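Local coordinates for Ac-ASP-7 (Ancylostoma caninum, PDB 3S6S), which is of unknown function but belongs to the SCP/TAPS family of pathogenesis-related proteins secreted by hookworms, probably acting at the host-parasite interface, at residues A[45-50]-A[110-115]; A[58-63]-A[135-140]. All blocks are in the same frame, centred on the assembly; numbering follows the deposited sequence.

Overall arrangement
Both contacts belong to the alpha-beta-alpha core of the SCP/TAPS domain, and their centres lie 19 Å apart on opposite sides of the centre of the chain. Contact 1 (45-50 with 110-115) joins the two loops that lead into the neighbouring strands 51-53 and 116-123. Contact 2 (58-63 with 135-140) lays helix 54-65 on strand 133-140 of the same mixed sheet. Their segments alternate along the chain, and they meet where Leu-50 CD1 packs on Tyr-140 CE2 at 4.2 Å. The Tyr-140 hydroxyl is hydrogen-bonded to His-26 of helix 16-34, the helix whose Arg-30 is bonded to backbone oxygens of both loops in contact 1.

Contact 1 of 2, residues A[45-50]-A[110-115]; sequences REMYGL and VYPKAT
Met-47 and Pro-112 supply the centre of this loop-to-loop contact. The Met-47 chain leaves with CG anti to the backbone N (chi1 179°) and then bends twice, which brings SD to 3.6 Å from Pro-112 CA. Carbons also pack on backbone oxygens: Met-47 CE lies 3.7 Å from Val-110 O, and Pro-112 CB 3.5 Å from Glu-46 O. At the other end, Leu-50 turns its CD2 branch onto Ala-114, 3.6 Å from CB and equally close to the carbonyl O. Between these ends Tyr-48 CD2 and Thr-115 CG2 are 4.0 Å apart, the two side chains running alongside each other.

Polar contact across the loops is sparse: Tyr-48 N gives Pro-112 O one weak hydrogen bond, 3.4 Å long and bent to 145°. A type I turn from Tyr-111 to Ala-114, closed by Ala-114 N to Tyr-111 O at 3.2 Å, presents Pro-112 to the facing loop.

Further polar bonds lead outward. Arg-30 of helix 16-34 binds the backbone oxygens of Tyr-48 and Tyr-111, one from each loop; the Tyr-48 hydroxyl is bonded to Tyr-165 N, and Thr-115 OG1 to Asp-141. The buried loops thus meet mainly through van der Waals packing, partly against backbone carbonyls, with the shared arginine as a polar tie just before they enter adjacent strands.

Contact 2 of 2, residues A[58-63]-A[135-140]; sequences EEARKE and DWVCVY
Glu-58 OE1 is gripped by two cations of its own helical turn: Arg-61 NH2 at 2.7 Å, on the syn lone pair, and Lys-62 NZ at 2.7 Å, on the anti lone pair. Arg-61 NE completes a side-on grip, reaching the syn lone pair of Glu-58 OE2 at 2.8 Å, close to the guanidinium plane, whereas OE1 is tilted 27° out of it. Two bonds to one guanidinium fix the rotation of the carboxylate. This partly exposed network lies on the helix away from the strand.

The face turned to strand 133-140 is apolar at its centre, with Ala-60 between two acids. Ala-60 CB lies 3.6 Å from Val-137 CG2 and 3.5 Å from Val-137 O. Val-139 lends its CG2 branch to the same residue, 3.7 Å from Ala-60 CA. The small Ala-60 side chain, facing the two valines, allows the segment axes to come within 7.3 Å, their directions 129° apart.

Glu-63 has CG anti to the backbone N (chi1 174°), which lays that carbon 3.8 Å from Val-137 CG2; its carboxylate bends off to the backbone N atoms of Gly-68 and Ala-70. Glu-59 runs roughly perpendicular to Val-139, meets its CG1 with carboxylate oxygen OE2, and ends in a salt bridge with Arg-75. On the reverse of the strand, Cys-138 forms a disulfide with Cys-119 of adjacent strand 116-123 and packs against Ile-22 of helix 16-34. The strand thus lies between two helical layers; across these two segments helix 54-65 is seated by van der Waals contact alone, its charges met within the helix or by the chain that follows it.

Contact 1 of 2, residues A[45-50]-A[110-115]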
loop_
_atom_site.group_PDB
_atom_site.type_symbol
_atom_site.label_atom_id
_atom_site.label_comp_id
_atom_site.label_asym_id
_atom_site.label_seq_id
_atom_site.Cartn_x
_atom_site.Cartn_y
_atom_site.Cartn_z
ATOM N N ARG A 45 -2.283 -8.795 -14.656
ATOM C CA ARG A 45 -0.832 -8.673 -14.646
ATOM C C ARG A 45 -0.216 -9.333 -13.427
ATOM O O ARG A 45 -0.911 -9.687 -12.469
ATOM C CB ARG A 45 -0.412 -7.201 -14.673
ATOM C CG ARG A 45 -0.925 -6.396 -13.488
ATOM C CD ARG A 45 -2.072 -5.492 -13.920
ATOM N NE ARG A 45 -1.611 -4.124 -14.121
ATOM C CZ ARG A 45 -2.205 -3.226 -14.901
ATOM N NH1 ARG A 45 -3.292 -3.532 -15.590
ATOM N NH2 ARG A 45 -1.690 -2.010 -14.993
ATOM N N GLU A 46 1.103 -9.484 -13.477
ATOM C CA GLU A 46 1.861 -9.871 -12.306
ATOM C C GLU A 46 1.696 -8.751 -11.300
ATOM O O GLU A 46 1.814 -7.571 -11.642
ATOM C CB GLU A 46 3.332 -10.067 -12.658
ATOM C CG GLU A 46 4.205 -10.414 -11.475
ATOM C CD GLU A 46 5.607 -10.783 -11.879
ATOM O OE1 GLU A 46 5.821 -11.120 -13.059
ATOM O OE2 GLU A 46 6.507 -10.739 -11.017
ATOM N N MET A 47 1.388 -9.116 -10.066
ATOM C CA MET A 47 1.223 -8.131 -9.015
ATOM C C MET A 47 1.849 -8.657 -7.726
ATOM O O MET A 47 1.749 -9.846 -7.417
ATOM C CB MET A 47 -0.260 -7.814 -8.826
ATOM C CG MET A 47 -0.575 -6.799 -7.725
ATOM S SD MET A 47 -0.241 -5.075 -8.148
ATOM C CE MET A 47 -1.476 -4.778 -9.426
ATOM N N TYR A 48 2.526 -7.780 -6.992
ATOM C CA TYR A 48 3.042 -8.142 -5.679
ATOM C C TYR A 48 2.100 -7.614 -4.639
ATOM O O TYR A 48 1.622 -6.500 -4.768
ATOM C CB TYR A 48 4.446 -7.576 -5.461
ATOM C CG TYR A 48 5.500 -8.511 -5.992
ATOM C CD1 TYR A 48 5.598 -8.756 -7.359
ATOM C CD2 TYR A 48 6.368 -9.189 -5.131
ATOM C CE1 TYR A 48 6.533 -9.623 -7.864
ATOM C CE2 TYR A 48 7.315 -10.067 -5.631
ATOM C CZ TYR A 48 7.388 -10.276 -7.008
ATOM O OH TYR A 48 8.306 -11.136 -7.541
ATOM N N GLY A 49 1.792 -8.422 -3.632
ATOM C CA GLY A 49 1.048 -7.921 -2.493
ATOM C C GLY A 49 1.989 -6.992 -1.739
ATOM O O GLY A 49 3.205 -7.130 -1.837
ATOM N N LEU A 50 1.458 -6.033 -1.000
ATOM C CA LEU A 50 2.333 -5.223 -0.187
ATOM C C LEU A 50 2.458 -5.851 1.194
ATOM O O LEU A 50 1.468 -6.079 1.894
ATOM C CB LEU A 50 1.808 -3.797 -0.068
ATOM C CG LEU A 50 1.593 -2.990 -1.346
ATOM C CD1 LEU A 50 0.959 -1.663 -0.991
ATOM C CD2 LEU A 50 2.908 -2.771 -2.081
ATOM N N VAL A 110 -1.053 1.180 -6.359
ATOM C CA VAL A 110 -1.410 0.140 -7.303
ATOM C C VAL A 110 -0.203 -0.365 -8.133
ATOM O O VAL A 110 -0.320 -1.328 -8.887
ATOM C CB VAL A 110 -2.586 0.704 -8.156
ATOM C CG1 VAL A 110 -2.347 0.618 -9.650
ATOM C CG2 VAL A 110 -3.908 0.110 -7.693
ATOM N N TYR A 111 0.950 0.286 -7.943
ATOM C CA TYR A 111 2.211 -0.012 -8.622
ATOM C C TYR A 111 2.669 -1.440 -8.345
ATOM O O TYR A 111 3.043 -1.759 -7.220
ATOM C CB TYR A 111 3.285 0.968 -8.123
ATOM C CG TYR A 111 4.645 0.849 -8.772
ATOM C CD1 TYR A 111 5.798 1.123 -8.055
ATOM C CD2 TYR A 111 4.776 0.497 -10.113
ATOM C CE1 TYR A 111 7.051 1.029 -8.649
ATOM C CE2 TYR A 111 6.015 0.394 -10.709
ATOM C CZ TYR A 111 7.147 0.659 -9.974
ATOM O OH TYR A 111 8.385 0.571 -10.570
ATOM N N PRO A 112 2.660 -2.303 -9.377
ATOM C CA PRO A 112 2.912 -3.747 -9.200
ATOM C C PRO A 112 4.288 -4.101 -8.639
ATOM O O PRO A 112 4.457 -5.219 -8.170
ATOM C CB PRO A 112 2.754 -4.307 -10.618
ATOM C CG PRO A 112 1.882 -3.310 -11.324
ATOM C CD PRO A 112 2.284 -1.975 -10.763
ATOM N N LYS A 113 5.238 -3.168 -8.644
ATOM C CA LYS A 113 6.602 -3.479 -8.208
ATOM C C LYS A 113 6.948 -2.958 -6.814
ATOM O O LYS A 113 8.060 -3.171 -6.322
ATOM C CB LYS A 113 7.625 -3.009 -9.241
ATOM C CG LYS A 113 7.447 -3.702 -10.579
ATOM C CD LYS A 113 8.437 -3.239 -11.650
ATOM C CE LYS A 113 8.215 -4.053 -12.937
ATOM N NZ LYS A 113 9.066 -3.576 -14.051
ATOM N N ALA A 114 6.008 -2.266 -6.181
ATOM C CA ALA A 114 6.123 -2.016 -4.749
ATOM C C ALA A 114 5.880 -3.350 -4.037
ATOM O O ALA A 114 5.078 -4.150 -4.498
ATOM C CB ALA A 114 5.115 -0.947 -4.295
ATOM N N THR A 115 6.571 -3.596 -2.931
ATOM C CA THR A 115 6.457 -4.879 -2.238
ATOM C C THR A 115 6.209 -4.753 -0.744
ATOM O O THR A 115 5.909 -5.754 -0.076
ATOM C CB THR A 115 7.722 -5.742 -2.399
ATOM O OG1 THR A 115 8.767 -5.228 -1.569
ATOM C CG2 THR A 115 8.168 -5.805 -3.846
#

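Contact 2 of 2, residues A[58-63]-A[135-140]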
loop_
_atom_site.group_PDB
_atom_site.type_symbol
_atom_site.label_atom_id
_atom_site.label_comp_id
_atom_site.label_asym_id
_atom_site.label_seq_id
_atom_site.Cartn_x
_atom_site.Cartn_y
_atom_site.Cartn_z
ATOM N N GLU A 58 6.826 3.393 10.923
ATOM C CA GLU A 58 7.611 4.344 11.671
ATOM C C GLU A 58 8.196 5.452 10.762
ATOM O O GLU A 58 8.306 6.614 11.172
ATOM C CB GLU A 58 8.704 3.609 12.451
ATOM C CG GLU A 58 9.692 4.491 13.224
ATOM C CD GLU A 58 9.041 5.584 14.089
ATOM O OE1 GLU A 58 9.717 6.620 14.331
ATOM O OE2 GLU A 58 7.877 5.417 14.527
ATOM N N GLU A 59 8.561 5.105 9.530
ATOM C CA GLU A 59 9.006 6.146 8.611
ATOM C C GLU A 59 7.825 7.055 8.265
ATOM O O GLU A 59 7.966 8.270 8.185
ATOM C CB GLU A 59 9.653 5.571 7.341
ATOM C CG GLU A 59 10.840 4.613 7.578
ATOM C CD GLU A 59 11.602 4.314 6.287
ATOM O OE1 GLU A 59 12.627 3.599 6.346
ATOM O OE2 GLU A 59 11.178 4.813 5.215
ATOM N N ALA A 60 6.648 6.472 8.099
ATOM C CA ALA A 60 5.473 7.289 7.835
ATOM C C ALA A 60 5.223 8.263 8.993
ATOM O O ALA A 60 4.871 9.428 8.765
ATOM C CB ALA A 60 4.258 6.424 7.563
ATOM N N ARG A 61 5.425 7.793 10.226
ATOM C CA ARG A 61 5.280 8.646 11.399
ATOM C C ARG A 61 6.295 9.789 11.367
ATOM O O ARG A 61 5.975 10.914 11.747
ATOM C CB ARG A 61 5.431 7.847 12.694
ATOM C CG ARG A 61 5.049 8.642 13.957
ATOM C CD ARG A 61 5.447 7.959 15.292
ATOM N NE ARG A 61 6.900 7.888 15.471
ATOM C CZ ARG A 61 7.692 8.932 15.758
ATOM N NH1 ARG A 61 7.179 10.155 15.910
ATOM N NH2 ARG A 61 9.010 8.763 15.890
ATOM N N LYS A 62 7.516 9.504 10.913
ATOM C CA LYS A 62 8.545 10.530 10.818
ATOM C C LYS A 62 8.151 11.543 9.745
ATOM O O LYS A 62 8.367 12.759 9.899
ATOM C CB LYS A 62 9.903 9.924 10.463
ATOM C CG LYS A 62 10.427 8.876 11.422
ATOM C CD LYS A 62 11.360 9.464 12.454
ATOM C CE LYS A 62 12.539 8.537 12.725
ATOM N NZ LYS A 62 12.138 7.226 13.315
ATOM N N GLU A 63 7.575 11.020 8.662
ATOM C CA GLU A 63 7.126 11.839 7.541
ATOM C C GLU A 63 6.028 12.822 7.959
ATOM O O GLU A 63 5.950 13.933 7.436
ATOM C CB GLU A 63 6.634 10.962 6.384
ATOM C CG GLU A 63 6.024 11.748 5.243
ATOM C CD GLU A 63 7.066 12.561 4.503
ATOM O OE1 GLU A 63 6.730 13.627 3.953
ATOM O OE2 GLU A 63 8.229 12.130 4.479
ATOM N N ASP A 135 -5.135 12.745 9.795
ATOM C CA ASP A 135 -4.155 12.771 8.721
ATOM C C ASP A 135 -3.358 11.475 8.683
ATOM O O ASP A 135 -2.805 11.051 9.698
ATOM C CB ASP A 135 -3.207 13.940 8.911
ATOM C CG ASP A 135 -3.898 15.261 8.764
ATOM O OD1 ASP A 135 -3.843 16.061 9.714
ATOM O OD2 ASP A 135 -4.492 15.506 7.695
ATOM N N TRP A 136 -3.302 10.851 7.507
ATOM C CA TRP A 136 -2.525 9.627 7.314
ATOM C C TRP A 136 -1.430 9.823 6.261
ATOM O O TRP A 136 -1.645 10.487 5.245
ATOM C CB TRP A 136 -3.440 8.479 6.884
ATOM C CG TRP A 136 -4.389 8.047 7.956
ATOM C CD1 TRP A 136 -5.636 8.566 8.221
ATOM C CD2 TRP A 136 -4.173 7.019 8.928
ATOM N NE1 TRP A 136 -6.204 7.915 9.291
ATOM C CE2 TRP A 136 -5.325 6.966 9.748
ATOM C CE3 TRP A 136 -3.114 6.145 9.195
ATOM C CZ2 TRP A 136 -5.449 6.065 10.806
ATOM C CZ3 TRP A 136 -3.237 5.253 10.255
ATOM C CH2 TRP A 136 -4.396 5.223 11.046
ATOM N N VAL A 137 -0.246 9.271 6.504
ATOM C CA VAL A 137 0.634 9.009 5.378
ATOM C C VAL A 137 0.973 7.539 5.271
ATOM O O VAL A 137 1.072 6.827 6.271
ATOM C CB VAL A 137 1.920 9.948 5.266
ATOM C CG1 VAL A 137 1.822 11.176 6.160
ATOM C CG2 VAL A 137 3.212 9.184 5.470
ATOM N N CYS A 138 1.102 7.086 4.028
ATOM C CA CYS A 138 1.704 5.795 3.738
ATOM C C CYS A 138 3.023 5.979 2.998
ATOM O O CYS A 138 3.200 6.887 2.162
ATOM C CB CYS A 138 0.764 4.896 2.948
ATOM S SG CYS A 138 -0.709 4.449 3.876
ATOM N N VAL A 139 3.942 5.099 3.349
ATOM C CA VAL A 139 5.278 5.064 2.817
ATOM C C VAL A 139 5.475 3.693 2.178
ATOM O O VAL A 139 5.114 2.648 2.754
ATOM C CB VAL A 139 6.321 5.313 3.943
ATOM C CG1 VAL A 139 7.658 4.715 3.572
ATOM C CG2 VAL A 139 6.425 6.822 4.258
ATOM N N TYR A 140 6.027 3.715 0.971
ATOM C CA TYR A 140 6.186 2.524 0.161
ATOM C C TYR A 140 7.650 2.329 -0.169
ATOM O O TYR A 140 8.398 3.292 -0.275
ATOM C CB TYR A 140 5.379 2.663 -1.120
ATOM C CG TYR A 140 3.938 3.030 -0.864
ATOM C CD1 TYR A 140 3.599 4.309 -0.450
ATOM C CD2 TYR A 140 2.915 2.100 -1.037
ATOM C CE1 TYR A 140 2.297 4.657 -0.218
ATOM C CE2 TYR A 140 1.599 2.448 -0.805
ATOM C CZ TYR A 140 1.304 3.730 -0.397
ATOM O OH TYR A 140 0.015 4.097 -0.154
#